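Uncharacterized GST-like proteinprotein (Pseudomonas syringae pv. tomato, PDB 3IC8) is of unknown function but has the thioredoxin-like and helical domains of a glutathione S-transferase, which suggests glutathione-dependent chemistry. Local coordinates at residues V55-Y63 with A231-A241. Residues are numbered along the deposited sequence; the frame is centred on the assembly and turned at random.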
loop_
_atom_site.group_PDB
_atom_site.type_symbol
_atom_site.label_atom_id
_atom_site.label_comp_id
_atom_site.label_asym_id
_atom_site.label_seq_id
_atom_site.Cartn_x
_atom_site.Cartn_y
_atom_site.Cartn_z
ATOM N N VAL A 55 -8.752 2.831 -29.615
ATOM C CA VAL A 55 -9.280 1.897 -30.571
ATOM C C VAL A 55 -8.583 0.564 -30.449
ATOM O O VAL A 55 -7.414 0.500 -30.231
ATOM C CB VAL A 55 -9.157 2.455 -31.968
ATOM C CG1 VAL A 55 -9.164 1.390 -32.977
ATOM C CG2 VAL A 55 -10.261 3.382 -32.230
ATOM N N LEU A 56 -9.332 -0.508 -30.581
ATOM C CA LEU A 56 -8.787 -1.839 -30.421
ATOM C C LEU A 56 -8.602 -2.603 -31.730
ATOM O O LEU A 56 -9.516 -2.790 -32.479
ATOM C CB LEU A 56 -9.677 -2.629 -29.497
ATOM C CG LEU A 56 -9.151 -3.776 -28.658
ATOM C CD1 LEU A 56 -10.039 -4.935 -28.757
ATOM C CD2 LEU A 56 -7.780 -4.155 -28.997
ATOM N N GLN A 57 -7.382 -3.035 -31.990
ATOM C CA GLN A 57 -7.110 -3.815 -33.170
ATOM C C GLN A 57 -6.694 -5.220 -32.835
ATOM O O GLN A 57 -5.801 -5.430 -32.061
ATOM C CB GLN A 57 -6.022 -3.165 -34.007
ATOM C CG GLN A 57 -5.530 -4.011 -35.123
ATOM C CD GLN A 57 -4.406 -3.388 -35.900
ATOM O OE1 GLN A 57 -3.789 -2.458 -35.462
ATOM N NE2 GLN A 57 -4.152 -3.902 -37.063
ATOM N N ILE A 58 -7.368 -6.173 -33.445
ATOM C CA ILE A 58 -6.921 -7.534 -33.497
ATOM C C ILE A 58 -6.905 -7.995 -34.939
ATOM O O ILE A 58 -7.926 -8.240 -35.520
ATOM C CB ILE A 58 -7.846 -8.385 -32.690
ATOM C CG1 ILE A 58 -7.837 -7.891 -31.268
ATOM C CG2 ILE A 58 -7.405 -9.768 -32.703
ATOM C CD1 ILE A 58 -8.972 -8.284 -30.508
ATOM N N GLY A 59 -5.720 -8.097 -35.513
ATOM C CA GLY A 59 -5.581 -8.421 -36.910
ATOM C C GLY A 59 -6.183 -7.419 -37.852
ATOM O O GLY A 59 -5.828 -6.286 -37.876
ATOM N N ALA A 60 -7.122 -7.889 -38.637
ATOM C CA ALA A 60 -7.848 -7.073 -39.567
ATOM C C ALA A 60 -9.222 -6.744 -39.030
ATOM O O ALA A 60 -10.084 -6.399 -39.771
ATOM C CB ALA A 60 -7.937 -7.739 -40.897
ATOM N N ASP A 61 -9.406 -6.862 -37.730
ATOM C CA ASP A 61 -10.627 -6.435 -37.086
ATOM C C ASP A 61 -10.352 -5.233 -36.214
ATOM O O ASP A 61 -9.480 -5.245 -35.388
ATOM C CB ASP A 61 -11.230 -7.546 -36.245
ATOM C CG ASP A 61 -11.809 -8.648 -37.067
ATOM O OD1 ASP A 61 -12.880 -8.481 -37.623
ATOM O OD2 ASP A 61 -11.196 -9.696 -37.138
ATOM N N ILE A 62 -11.114 -4.186 -36.440
ATOM C CA ILE A 62 -10.947 -2.948 -35.756
ATOM C C ILE A 62 -12.173 -2.680 -34.932
ATOM O O ILE A 62 -13.257 -2.742 -35.426
ATOM C CB ILE A 62 -10.697 -1.837 -36.758
ATOM C CG1 ILE A 62 -9.258 -1.899 -37.214
ATOM C CG2 ILE A 62 -10.869 -0.512 -36.139
ATOM C CD1 ILE A 62 -9.059 -2.602 -38.451
ATOM N N TYR A 63 -11.984 -2.394 -33.658
ATOM C CA TYR A 63 -13.090 -2.167 -32.756
ATOM C C TYR A 63 -13.108 -0.751 -32.241
ATOM O O TYR A 63 -12.169 -0.294 -31.671
ATOM C CB TYR A 63 -13.012 -3.137 -31.595
ATOM C CG TYR A 63 -13.112 -4.567 -31.998
ATOM C CD1 TYR A 63 -14.286 -5.243 -31.895
ATOM C CD2 TYR A 63 -12.034 -5.235 -32.494
ATOM C CE1 TYR A 63 -14.376 -6.512 -32.255
ATOM C CE2 TYR A 63 -12.127 -6.492 -32.853
ATOM C CZ TYR A 63 -13.299 -7.137 -32.733
ATOM O OH TYR A 63 -13.394 -8.434 -33.100
ATOM N N ALA A 231 1.447 -1.959 -37.401
ATOM C CA ALA A 231 0.064 -2.265 -37.189
ATOM C C ALA A 231 -0.712 -2.374 -38.474
ATOM O O ALA A 231 -1.550 -3.209 -38.611
ATOM C CB ALA A 231 -0.528 -1.259 -36.300
ATOM N N ILE A 232 -0.443 -1.510 -39.420
ATOM C CA ILE A 232 -1.073 -1.653 -40.695
ATOM C C ILE A 232 -0.671 -2.963 -41.350
ATOM O O ILE A 232 -1.484 -3.653 -41.898
ATOM C CB ILE A 232 -0.709 -0.518 -41.598
ATOM C CG1 ILE A 232 -1.386 0.735 -41.113
ATOM C CG2 ILE A 232 -1.172 -0.786 -42.956
ATOM C CD1 ILE A 232 -0.939 1.938 -41.759
ATOM N N GLU A 233 0.588 -3.328 -41.265
ATOM C CA GLU A 233 1.023 -4.553 -41.885
ATOM C C GLU A 233 0.345 -5.742 -41.283
ATOM O O GLU A 233 0.017 -6.677 -41.966
ATOM C CB GLU A 233 2.524 -4.732 -41.803
ATOM C CG GLU A 233 3.312 -3.720 -42.565
ATOM C CD GLU A 233 3.033 -3.700 -44.041
ATOM O OE1 GLU A 233 3.214 -4.727 -44.700
ATOM O OE2 GLU A 233 2.667 -2.643 -44.553
ATOM N N ILE A 234 0.137 -5.703 -39.987
ATOM C CA ILE A 234 -0.458 -6.816 -39.322
ATOM C C ILE A 234 -1.836 -7.018 -39.856
ATOM O O ILE A 234 -2.262 -8.120 -40.033
ATOM C CB ILE A 234 -0.501 -6.624 -37.826
ATOM C CG1 ILE A 234 0.815 -7.058 -37.222
ATOM C CG2 ILE A 234 -1.630 -7.406 -37.225
ATOM C CD1 ILE A 234 1.136 -6.371 -35.986
ATOM N N ALA A 235 -2.536 -5.938 -40.102
ATOM C CA ALA A 235 -3.858 -6.020 -40.661
ATOM C C ALA A 235 -3.828 -6.597 -42.041
ATOM O O ALA A 235 -4.656 -7.369 -42.389
ATOM C CB ALA A 235 -4.476 -4.682 -40.698
ATOM N N SER A 236 -2.881 -6.166 -42.843
ATOM C CA SER A 236 -2.777 -6.596 -44.218
ATOM C C SER A 236 -2.505 -8.075 -44.377
ATOM O O SER A 236 -3.096 -8.731 -45.201
ATOM C CB SER A 236 -1.650 -5.828 -44.871
ATOM O OG SER A 236 -1.931 -5.569 -46.210
ATOM N N ASN A 237 -1.560 -8.563 -43.598
ATOM C CA ASN A 237 -1.239 -9.970 -43.489
ATOM C C ASN A 237 -2.305 -10.832 -42.882
ATOM O O ASN A 237 -2.403 -11.990 -43.194
ATOM C CB ASN A 237 0.096 -10.188 -42.811
ATOM C CG ASN A 237 1.215 -9.627 -43.589
ATOM O OD1 ASN A 237 1.131 -9.508 -44.791
ATOM N ND2 ASN A 237 2.262 -9.244 -42.917
ATOM N N ALA A 238 -3.078 -10.260 -41.989
ATOM C CA ALA A 238 -4.153 -10.969 -41.350
ATOM C C ALA A 238 -5.399 -11.018 -42.197
ATOM O O ALA A 238 -5.523 -10.290 -43.145
ATOM C CB ALA A 238 -4.450 -10.356 -40.040
ATOM N N THR A 239 -6.328 -11.879 -41.831
ATOM C CA THR A 239 -7.641 -11.870 -42.433
ATOM C C THR A 239 -8.714 -11.802 -41.361
ATOM O O THR A 239 -8.583 -12.356 -40.303
ATOM C CB THR A 239 -7.884 -13.038 -43.438
ATOM O OG1 THR A 239 -8.390 -14.171 -42.757
ATOM C CG2 THR A 239 -6.632 -13.423 -44.120
ATOM N N PRO A 240 -9.783 -11.100 -41.663
ATOM C CA PRO A 240 -10.801 -10.801 -40.681
ATOM C C PRO A 240 -11.476 -12.027 -40.163
ATOM O O PRO A 240 -11.687 -12.966 -40.878
ATOM C CB PRO A 240 -11.791 -9.985 -41.473
ATOM C CG PRO A 240 -11.055 -9.425 -42.523
ATOM C CD PRO A 240 -10.028 -10.379 -42.908
ATOM N N ALA A 241 -11.832 -11.983 -38.901
ATOM C CA ALA A 241 -12.400 -13.103 -38.213
ATOM C C ALA A 241 -13.753 -13.443 -38.763
ATOM O O ALA A 241 -14.413 -12.639 -39.365
ATOM C CB ALA A 241 -12.508 -12.807 -36.783
#
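Gln57 donates from NE2 to the carbonyl O of Ala231 at 3.1 Å. The same nitrogen grips Gly59 O, within its own hairpin, at 3.0 Å. Both acceptors lie near the amide plane and each takes one N-H in a nearly straight bond (163° and 174°), which holds the amide flat between turn and helix. Ala231 O is approached from above its carbonyl plane by NE2, while the helical donor Ala235 N comes to the opposite face. With CG anti to the backbone N (chi1 171°) and an extended chain beyond, Gln57 reaches the helix from strand 55-58.

At the type II' turn from Ile58 to Asp61, Gly59 takes a positive phi and lies against the methyl of Ala238; Ala235 CA makes a CA-H...O contact with Gly59 O (3.4 Å). The Ala60 methyl sits 3.9 Å from Pro240 CG. Farther along, Asp61 OD2 accepts from Ala241 N through its syn lone pair, at 3.0 Å.

His7 also bonds Gln57 OE1, and His299 of strand 296-300 bonds Asp61 OD1, contacts that would help fix both groups' rotation. The thioredoxin-like domain's hairpin is thus tied to helix 228-237 and the chain leaving it, polar bonds flanking the apolar contacts of Gly59 and Ala60; Asp61's two bonds would favour an ionised carboxylate.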